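PDB 1VL0: DTDP-4-dehydrorhamnose reductase, rfbD ortholog from Clostridium acetobutylicum, which probably reduces dTDP-6-deoxy-L-lyxo-4-hexulose to dTDP-L-rhamnose, the last step of dTDP-L-rhamnose biosynthesis, using a nicotinamide dinucleotide cofactor. Local coordinates for residues 22-27 and 68-73; 85-90 and 141-146. All blocks are in the same frame, centred on the assembly; numbering follows the deposited sequence.

Contact 1 closes before contact 2 opens along the chain, and their centres lie about 15 Å apart around a single NAI molecule. In contact 1, helix 23-32 meets the end of strand 66-69, a member of the central, mainly parallel sheet, and the loop that follows, where the diphosphate and the adenosine half of the cofactor settle. Contact 2 pairs helix 83-104 with helix 136-151 and reaches the ribose next to the nicotinamide. The two sites touch directly, since Asn90 OD1 of contact 2 probably takes a hydrogen bond from the backbone N of His73 in contact 1. Together they form part of the cofactor cleft of a Rossmann-type reductase.

Contact 1 (22-27 and 68-73); sequences GQLGRE and INCAAH. With NAI (1,4-dihydronicotinamide adenine dinucleotide), chain D.
Leu24 lays its CD2 methyl against the thiol of Cys70, CD2 to SG 3.8 Å, in a buried apolar contact between the first turn of helix 23-32 and the residue just past strand 66-69. CG of Leu24 stands anti to the backbone N (chi1 180°), which carries the branched end to the sulfur. Cys70 projects its CB toward the helix, and its SG also lies 4.0 Å from Gly25 N. Two small residues meet the close backbone approach, Gly25 CA to Cys70 CA 5.9 Å.

The cofactor bridges the same two segments. Gln23 N donates to NAI O2A at 3.0 Å. Leu24 N donates to NAI O1N at 3.0 Å, nearly straight at 171°, so each phosphate receives one backbone N-H at the helix N-terminus. Gln23 NE2 reaches NAI O2N and also donates to Leu163 O. Gly22, the N-cap, has its CA 3.2 Å from NAI O5B, where a CB would clash. From the loop after the strand, Ala72 N donates to NAI O4B, the ring oxygen of the adenosine ribose, and the small CB of Ala71 sits 3.3 Å from NAI N3A of the adenine. Gly22 and Gly25 are the last two glycines of the GxxGxxG turn of Rossmann-fold extended short-chain reductases. The diphosphate's negative charge is probably eased by these N-H groups and by the positive end of the helix dipole.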
loop_
_atom_site.group_PDB
_atom_site.type_symbol
_atom_site.label_atom_id
_atom_site.label_comp_id
_atom_site.label_asym_id
_atom_site.label_seq_id
_atom_site.Cartn_x
_atom_site.Cartn_y
_atom_site.Cartn_z
ATOM N N GLY A 22 15.360 18.385 18.524
ATOM C CA GLY A 22 13.942 18.625 18.861
ATOM C C GLY A 22 13.558 17.980 20.181
ATOM O O GLY A 22 14.376 17.305 20.816
ATOM N N GLN A 23 12.297 18.141 20.585
ATOM C CA GLN A 23 11.833 17.569 21.857
ATOM C C GLN A 23 12.072 16.068 21.983
ATOM O O GLN A 23 12.637 15.610 22.960
ATOM C CB GLN A 23 10.337 17.838 22.061
ATOM C CG GLN A 23 10.010 19.258 22.113
ATOM C CD GLN A 23 8.640 19.493 22.655
ATOM O OE1 GLN A 23 8.503 20.064 23.732
ATOM N NE2 GLN A 23 7.614 19.020 21.941
ATOM N N LEU A 24 11.590 15.288 21.016
ATOM C CA LEU A 24 11.747 13.846 21.095
ATOM C C LEU A 24 13.194 13.422 20.860
ATOM O O LEU A 24 13.704 12.539 21.544
ATOM C CB LEU A 24 10.846 13.167 20.097
ATOM C CG LEU A 24 10.922 11.646 20.080
ATOM C CD1 LEU A 24 10.483 11.094 21.448
ATOM C CD2 LEU A 24 10.044 11.121 18.942
ATOM N N GLY A 25 13.854 14.061 19.901
ATOM C CA GLY A 25 15.238 13.739 19.591
ATOM C C GLY A 25 16.110 13.812 20.839
ATOM O O GLY A 25 16.886 12.915 21.114
ATOM N N ARG A 26 15.933 14.873 21.617
ATOM C CA ARG A 26 16.640 15.033 22.897
ATOM C C ARG A 26 16.301 13.951 23.910
ATOM O O ARG A 26 17.183 13.451 24.586
ATOM C CB ARG A 26 16.359 16.394 23.515
ATOM C CG ARG A 26 17.040 17.517 22.807
ATOM C CD ARG A 26 16.627 18.868 23.315
ATOM N NE ARG A 26 17.401 19.936 22.722
ATOM C CZ ARG A 26 18.043 20.878 23.385
ATOM N NH1 ARG A 26 18.026 20.909 24.702
ATOM N NH2 ARG A 26 18.742 21.789 22.726
ATOM N N GLU A 27 15.029 13.584 24.020
ATOM C CA GLU A 27 14.654 12.578 24.969
ATOM C C GLU A 27 15.211 11.196 24.618
ATOM O O GLU A 27 15.652 10.444 25.504
ATOM C CB GLU A 27 13.169 12.569 25.182
ATOM C CG GLU A 27 12.690 11.596 26.262
ATOM C CD GLU A 27 13.233 11.835 27.687
ATOM O OE1 GLU A 27 13.646 12.977 28.073
ATOM O OE2 GLU A 27 13.239 10.858 28.474
ATOM N N ILE A 68 15.902 6.833 13.309
ATOM C CA ILE A 68 14.727 7.389 13.928
ATOM C C ILE A 68 14.536 8.802 13.431
ATOM O O ILE A 68 15.336 9.684 13.698
ATOM C CB ILE A 68 14.825 7.387 15.464
ATOM C CG1 ILE A 68 15.102 5.979 15.959
ATOM C CG2 ILE A 68 13.530 7.804 16.107
ATOM C CD1 ILE A 68 15.428 5.866 17.439
ATOM N N ASN A 69 13.424 9.031 12.740
ATOM C CA ASN A 69 13.214 10.344 12.170
ATOM C C ASN A 69 12.304 11.206 13.034
ATOM O O ASN A 69 11.074 10.993 13.067
ATOM C CB ASN A 69 12.627 10.259 10.781
ATOM C CG ASN A 69 12.443 11.607 10.180
ATOM O OD1 ASN A 69 13.235 12.512 10.450
ATOM N ND2 ASN A 69 11.448 11.757 9.346
ATOM N N CYS A 70 12.913 12.188 13.710
ATOM C CA CYS A 70 12.192 13.132 14.569
ATOM C C CYS A 70 12.070 14.501 13.928
ATOM O O CYS A 70 11.517 15.408 14.523
ATOM C CB CYS A 70 12.900 13.269 15.920
ATOM S SG CYS A 70 13.107 11.681 16.757
ATOM N N ALA A 71 12.600 14.651 12.722
ATOM C CA ALA A 71 12.560 15.936 12.017
ATOM C C ALA A 71 11.171 16.127 11.428
ATOM O O ALA A 71 10.614 15.193 10.886
ATOM C CB ALA A 71 13.564 15.933 10.902
ATOM N N ALA A 72 10.638 17.338 11.506
ATOM C CA ALA A 72 9.378 17.654 10.876
ATOM C C ALA A 72 9.211 19.154 10.799
ATOM O O ALA A 72 9.905 19.849 11.474
ATOM C CB ALA A 72 8.233 17.048 11.670
ATOM N N HIS A 73 8.272 19.598 9.951
ATOM C CA HIS A 73 7.753 20.961 9.864
ATOM C C HIS A 73 6.439 20.896 10.636
ATOM O O HIS A 73 5.406 20.452 10.113
ATOM C CB HIS A 73 7.508 21.338 8.392
ATOM C CG HIS A 73 7.136 22.780 8.167
ATOM N ND1 HIS A 73 6.661 23.604 9.163
ATOM C CD2 HIS A 73 7.146 23.528 7.036
ATOM C CE1 HIS A 73 6.428 24.805 8.663
ATOM N NE2 HIS A 73 6.715 24.783 7.374
HETATM P PA NAI D . 10.566 19.624 17.235
HETATM O O1A NAI D . 9.900 20.706 16.432
HETATM O O2A NAI D . 10.754 19.966 18.692
HETATM O O5B NAI D . 11.914 19.238 16.455
HETATM C C5B NAI D . 11.811 18.934 15.078
HETATM C C4B NAI D . 13.172 19.021 14.398
HETATM O O4B NAI D . 12.996 19.084 12.984
HETATM C C3B NAI D . 13.997 20.263 14.727
HETATM O O3B NAI D . 15.154 19.910 15.461
HETATM C C2B NAI D . 14.328 20.818 13.334
HETATM O O2B NAI D . 15.542 21.552 13.243
HETATM C C1B NAI D . 14.260 19.520 12.523
HETATM N N9A NAI D . 14.370 19.601 11.054
HETATM C C8A NAI D . 13.675 20.467 10.257
HETATM N N7A NAI D . 14.059 20.268 8.980
HETATM C C5A NAI D . 15.007 19.305 8.927
HETATM C C6A NAI D . 15.716 18.747 7.861
HETATM N N6A NAI D . 15.530 19.169 6.620
HETATM N N1A NAI D . 16.635 17.754 8.111
HETATM C C2A NAI D . 16.841 17.308 9.421
HETATM N N3A NAI D . 16.168 17.874 10.475
HETATM C C4A NAI D . 15.234 18.862 10.240
HETATM O O3 NAI D . 9.728 18.271 17.030
HETATM P PN NAI D . 8.982 17.396 18.170
HETATM O O1N NAI D . 9.917 16.436 18.788
HETATM O O2N NAI D . 8.058 18.288 18.905
HETATM O O5D NAI D . 8.156 16.413 17.184
HETATM C C5D NAI D . 8.661 15.107 16.944
HETATM C C4D NAI D . 7.727 14.373 16.019
HETATM O O4D NAI D . 6.397 14.284 16.574
HETATM C C3D NAI D . 7.608 15.045 14.652
HETATM O O3D NAI D . 7.807 14.012 13.728
HETATM C C2D NAI D . 6.188 15.607 14.594
HETATM O O2D NAI D . 5.547 15.651 13.324
HETATM C C1D NAI D . 5.472 14.641 15.545
HETATM N N1N NAI D . 4.297 15.218 16.197
HETATM C C2N NAI D . 4.479 16.167 17.177
HETATM C C3N NAI D . 3.347 16.685 17.805
HETATM C C7N NAI D . 3.446 17.945 18.611
HETATM O O7N NAI D . 2.373 18.251 19.461
HETATM N N7N NAI D . 4.524 18.734 18.513
HETATM C C4N NAI D . 2.072 16.234 17.437
HETATM C C5N NAI D . 1.905 15.273 16.440
HETATM C C6N NAI D . 3.057 14.783 15.833
#

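Contact 2 (85-90 and 141-146). With NAI (1,4-dihydronicotinamide adenine dinucleotide), chain D.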
loop_
_atom_site.group_PDB
_atom_site.type_symbol
_atom_site.label_atom_id
_atom_site.label_comp_id
_atom_site.label_asym_id
_atom_site.label_seq_id
_atom_site.Cartn_x
_atom_site.Cartn_y
_atom_site.Cartn_z
ATOM N N LEU A 85 7.364 23.310 1.109
ATOM C CA LEU A 85 8.292 23.042 2.177
ATOM C C LEU A 85 7.785 21.965 3.122
ATOM O O LEU A 85 8.559 21.126 3.567
ATOM C CB LEU A 85 8.610 24.347 2.939
ATOM C CG LEU A 85 9.686 24.204 4.029
ATOM C CD1 LEU A 85 11.009 23.733 3.439
ATOM C CD2 LEU A 85 9.887 25.518 4.779
ATOM N N ALA A 86 6.499 21.984 3.455
ATOM C CA ALA A 86 5.928 20.906 4.266
ATOM C C ALA A 86 6.089 19.538 3.588
ATOM O O ALA A 86 6.392 18.557 4.239
ATOM C CB ALA A 86 4.458 21.188 4.529
ATOM N N TYR A 87 5.862 19.475 2.282
ATOM C CA TYR A 87 6.003 18.230 1.532
ATOM C C TYR A 87 7.457 17.773 1.569
ATOM O O TYR A 87 7.732 16.618 1.863
ATOM C CB TYR A 87 5.497 18.371 0.074
ATOM C CG TYR A 87 4.083 17.892 -0.094
ATOM C CD1 TYR A 87 3.747 16.554 0.173
ATOM C CD2 TYR A 87 3.087 18.731 -0.518
ATOM C CE1 TYR A 87 2.471 16.074 0.020
ATOM C CE2 TYR A 87 1.800 18.253 -0.668
ATOM C CZ TYR A 87 1.493 16.931 -0.383
ATOM O OH TYR A 87 0.200 16.468 -0.520
ATOM N N LYS A 88 8.389 18.717 1.389
ATOM C CA LYS A 88 9.800 18.368 1.379
ATOM C C LYS A 88 10.235 17.773 2.702
ATOM O O LYS A 88 10.918 16.748 2.724
ATOM C CB LYS A 88 10.689 19.583 1.078
ATOM C CG LYS A 88 10.612 20.085 -0.329
ATOM C CD LYS A 88 11.637 21.237 -0.515
ATOM C CE LYS A 88 11.506 21.849 -1.909
ATOM N NZ LYS A 88 12.459 22.950 -2.200
ATOM N N ILE A 89 9.849 18.423 3.806
ATOM C CA ILE A 89 10.289 17.976 5.110
ATOM C C ILE A 89 9.451 16.812 5.616
ATOM O O ILE A 89 9.971 15.879 6.187
ATOM C CB ILE A 89 10.266 19.144 6.133
ATOM C CG1 ILE A 89 11.196 20.283 5.657
ATOM C CG2 ILE A 89 10.750 18.642 7.533
ATOM C CD1 ILE A 89 11.283 21.505 6.627
ATOM N N ASN A 90 8.135 16.908 5.467
ATOM C CA ASN A 90 7.233 15.938 6.089
ATOM C C ASN A 90 7.020 14.663 5.268
ATOM O O ASN A 90 6.636 13.651 5.845
ATOM C CB ASN A 90 5.879 16.583 6.420
ATOM C CG ASN A 90 5.972 17.568 7.558
ATOM O OD1 ASN A 90 6.924 17.553 8.325
ATOM N ND2 ASN A 90 4.979 18.444 7.675
ATOM N N LYS A 141 2.352 14.810 6.349
ATOM C CA LYS A 141 2.808 13.763 7.262
ATOM C C LYS A 141 2.257 12.414 6.807
ATOM O O LYS A 141 2.942 11.429 6.859
ATOM C CB LYS A 141 2.356 14.022 8.703
ATOM C CG LYS A 141 2.958 15.234 9.376
ATOM C CD LYS A 141 4.458 15.000 9.701
ATOM C CE LYS A 141 4.677 13.920 10.770
ATOM N NZ LYS A 141 6.134 13.750 11.047
ATOM N N LEU A 142 1.014 12.360 6.359
ATOM C CA LEU A 142 0.458 11.091 5.846
ATOM C C LEU A 142 1.225 10.536 4.642
ATOM O O LEU A 142 1.497 9.355 4.554
ATOM C CB LEU A 142 -1.003 11.235 5.470
ATOM C CG LEU A 142 -1.646 9.962 4.907
ATOM C CD1 LEU A 142 -1.765 8.875 5.907
ATOM C CD2 LEU A 142 -3.027 10.288 4.364
ATOM N N GLU A 143 1.547 11.402 3.708
ATOM C CA GLU A 143 2.292 10.982 2.550
ATOM C C GLU A 143 3.674 10.487 2.965
ATOM O O GLU A 143 4.197 9.546 2.370
ATOM C CB GLU A 143 2.371 12.114 1.509
ATOM C CG GLU A 143 1.007 12.434 0.899
ATOM C CD GLU A 143 0.378 11.274 0.135
ATOM O OE1 GLU A 143 1.126 10.329 -0.322
ATOM O OE2 GLU A 143 -0.867 11.335 -0.043
ATOM N N GLY A 144 4.225 11.096 3.995
ATOM C CA GLY A 144 5.488 10.605 4.605
ATOM C C GLY A 144 5.314 9.172 5.058
ATOM O O GLY A 144 6.111 8.346 4.761
ATOM N N GLU A 145 4.212 8.868 5.758
ATOM C CA GLU A 145 3.924 7.486 6.192
ATOM C C GLU A 145 3.872 6.531 5.016
ATOM O O GLU A 145 4.444 5.442 5.058
ATOM C CB GLU A 145 2.579 7.376 6.912
ATOM C CG GLU A 145 2.440 8.156 8.199
ATOM C CD GLU A 145 1.181 7.774 8.986
ATOM O OE1 GLU A 145 0.491 6.829 8.545
ATOM O OE2 GLU A 145 0.910 8.416 10.029
ATOM N N ASN A 146 3.157 6.951 3.971
ATOM C CA ASN A 146 2.953 6.103 2.816
ATOM C C ASN A 146 4.262 5.759 2.134
ATOM O O ASN A 146 4.493 4.642 1.704
ATOM C CB ASN A 146 2.045 6.800 1.826
ATOM C CG ASN A 146 0.582 6.895 2.313
ATOM O OD1 ASN A 146 0.163 6.221 3.248
ATOM N ND2 ASN A 146 -0.182 7.769 1.662
HETATM P PA NAI D . 10.566 19.624 17.235
HETATM O O1A NAI D . 9.900 20.706 16.432
HETATM O O2A NAI D . 10.754 19.966 18.692
HETATM O O5B NAI D . 11.914 19.238 16.455
HETATM C C5B NAI D . 11.811 18.934 15.078
HETATM C C4B NAI D . 13.172 19.021 14.398
HETATM O O4B NAI D . 12.996 19.084 12.984
HETATM C C3B NAI D . 13.997 20.263 14.727
HETATM O O3B NAI D . 15.154 19.910 15.461
HETATM C C2B NAI D . 14.328 20.818 13.334
HETATM O O2B NAI D . 15.542 21.552 13.243
HETATM C C1B NAI D . 14.260 19.520 12.523
HETATM N N9A NAI D . 14.370 19.601 11.054
HETATM C C8A NAI D . 13.675 20.467 10.257
HETATM N N7A NAI D . 14.059 20.268 8.980
HETATM C C5A NAI D . 15.007 19.305 8.927
HETATM C C6A NAI D . 15.716 18.747 7.861
HETATM N N6A NAI D . 15.530 19.169 6.620
HETATM N N1A NAI D . 16.635 17.754 8.111
HETATM C C2A NAI D . 16.841 17.308 9.421
HETATM N N3A NAI D . 16.168 17.874 10.475
HETATM C C4A NAI D . 15.234 18.862 10.240
HETATM O O3 NAI D . 9.728 18.271 17.030
HETATM P PN NAI D . 8.982 17.396 18.170
HETATM O O1N NAI D . 9.917 16.436 18.788
HETATM O O2N NAI D . 8.058 18.288 18.905
HETATM O O5D NAI D . 8.156 16.413 17.184
HETATM C C5D NAI D . 8.661 15.107 16.944
HETATM C C4D NAI D . 7.727 14.373 16.019
HETATM O O4D NAI D . 6.397 14.284 16.574
HETATM C C3D NAI D . 7.608 15.045 14.652
HETATM O O3D NAI D . 7.807 14.012 13.728
HETATM C C2D NAI D . 6.188 15.607 14.594
HETATM O O2D NAI D . 5.547 15.651 13.324
HETATM C C1D NAI D . 5.472 14.641 15.545
HETATM N N1N NAI D . 4.297 15.218 16.197
HETATM C C2N NAI D . 4.479 16.167 17.177
HETATM C C3N NAI D . 3.347 16.685 17.805
HETATM C C7N NAI D . 3.446 17.945 18.611
HETATM O O7N NAI D . 2.373 18.251 19.461
HETATM N N7N NAI D . 4.524 18.734 18.513
HETATM C C4N NAI D . 2.072 16.234 17.437
HETATM C C5N NAI D . 1.905 15.273 16.440
HETATM C C6N NAI D . 3.057 14.783 15.833
HETATM O O HOH W 1 7.466 13.594 8.761
#
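The bend at chi2 of Lys141 (-71°) lays its CD over the amide of Asn90, whose own CG is set beside its backbone N; CD of Lys141 lies 3.7 Å from Asn90 CG. A second bend at chi3 turns CE toward the ribose, and the extended last bond carries NZ to it. Four oxygens surround NZ: both hydroxyls of the nicotinamide ribose, NAI O2D at 3.0 Å and O3D at 3.2 Å, Ile111 O, and a water that links NZ to Asn90 O. At least two must share one N-H, perhaps the vicinal hydroxyls. The Asn90 amide is held at both ends, OD1 by His73 N and ND2 by Thr140 OG1, which fixes its rotation.

Gly144 CA lies 3.5 Å from Asn90 O in a CA-H...O contact; a CB there would run into that oxygen, so glycine suits the place. Farther out, Glu143 CG meets the edge of the Tyr87 ring at CE1, 4.0 Å away; that ring stacks on Phe128 of the second subunit, while Glu143 OE2 pairs with Lys139. The helices run in similar directions, 35° apart. Lys141 follows Tyr137 by four residues, the Tyr-X-X-X-Lys motif of extended short-chain dehydrogenases/reductases, and both residues bind the cofactor.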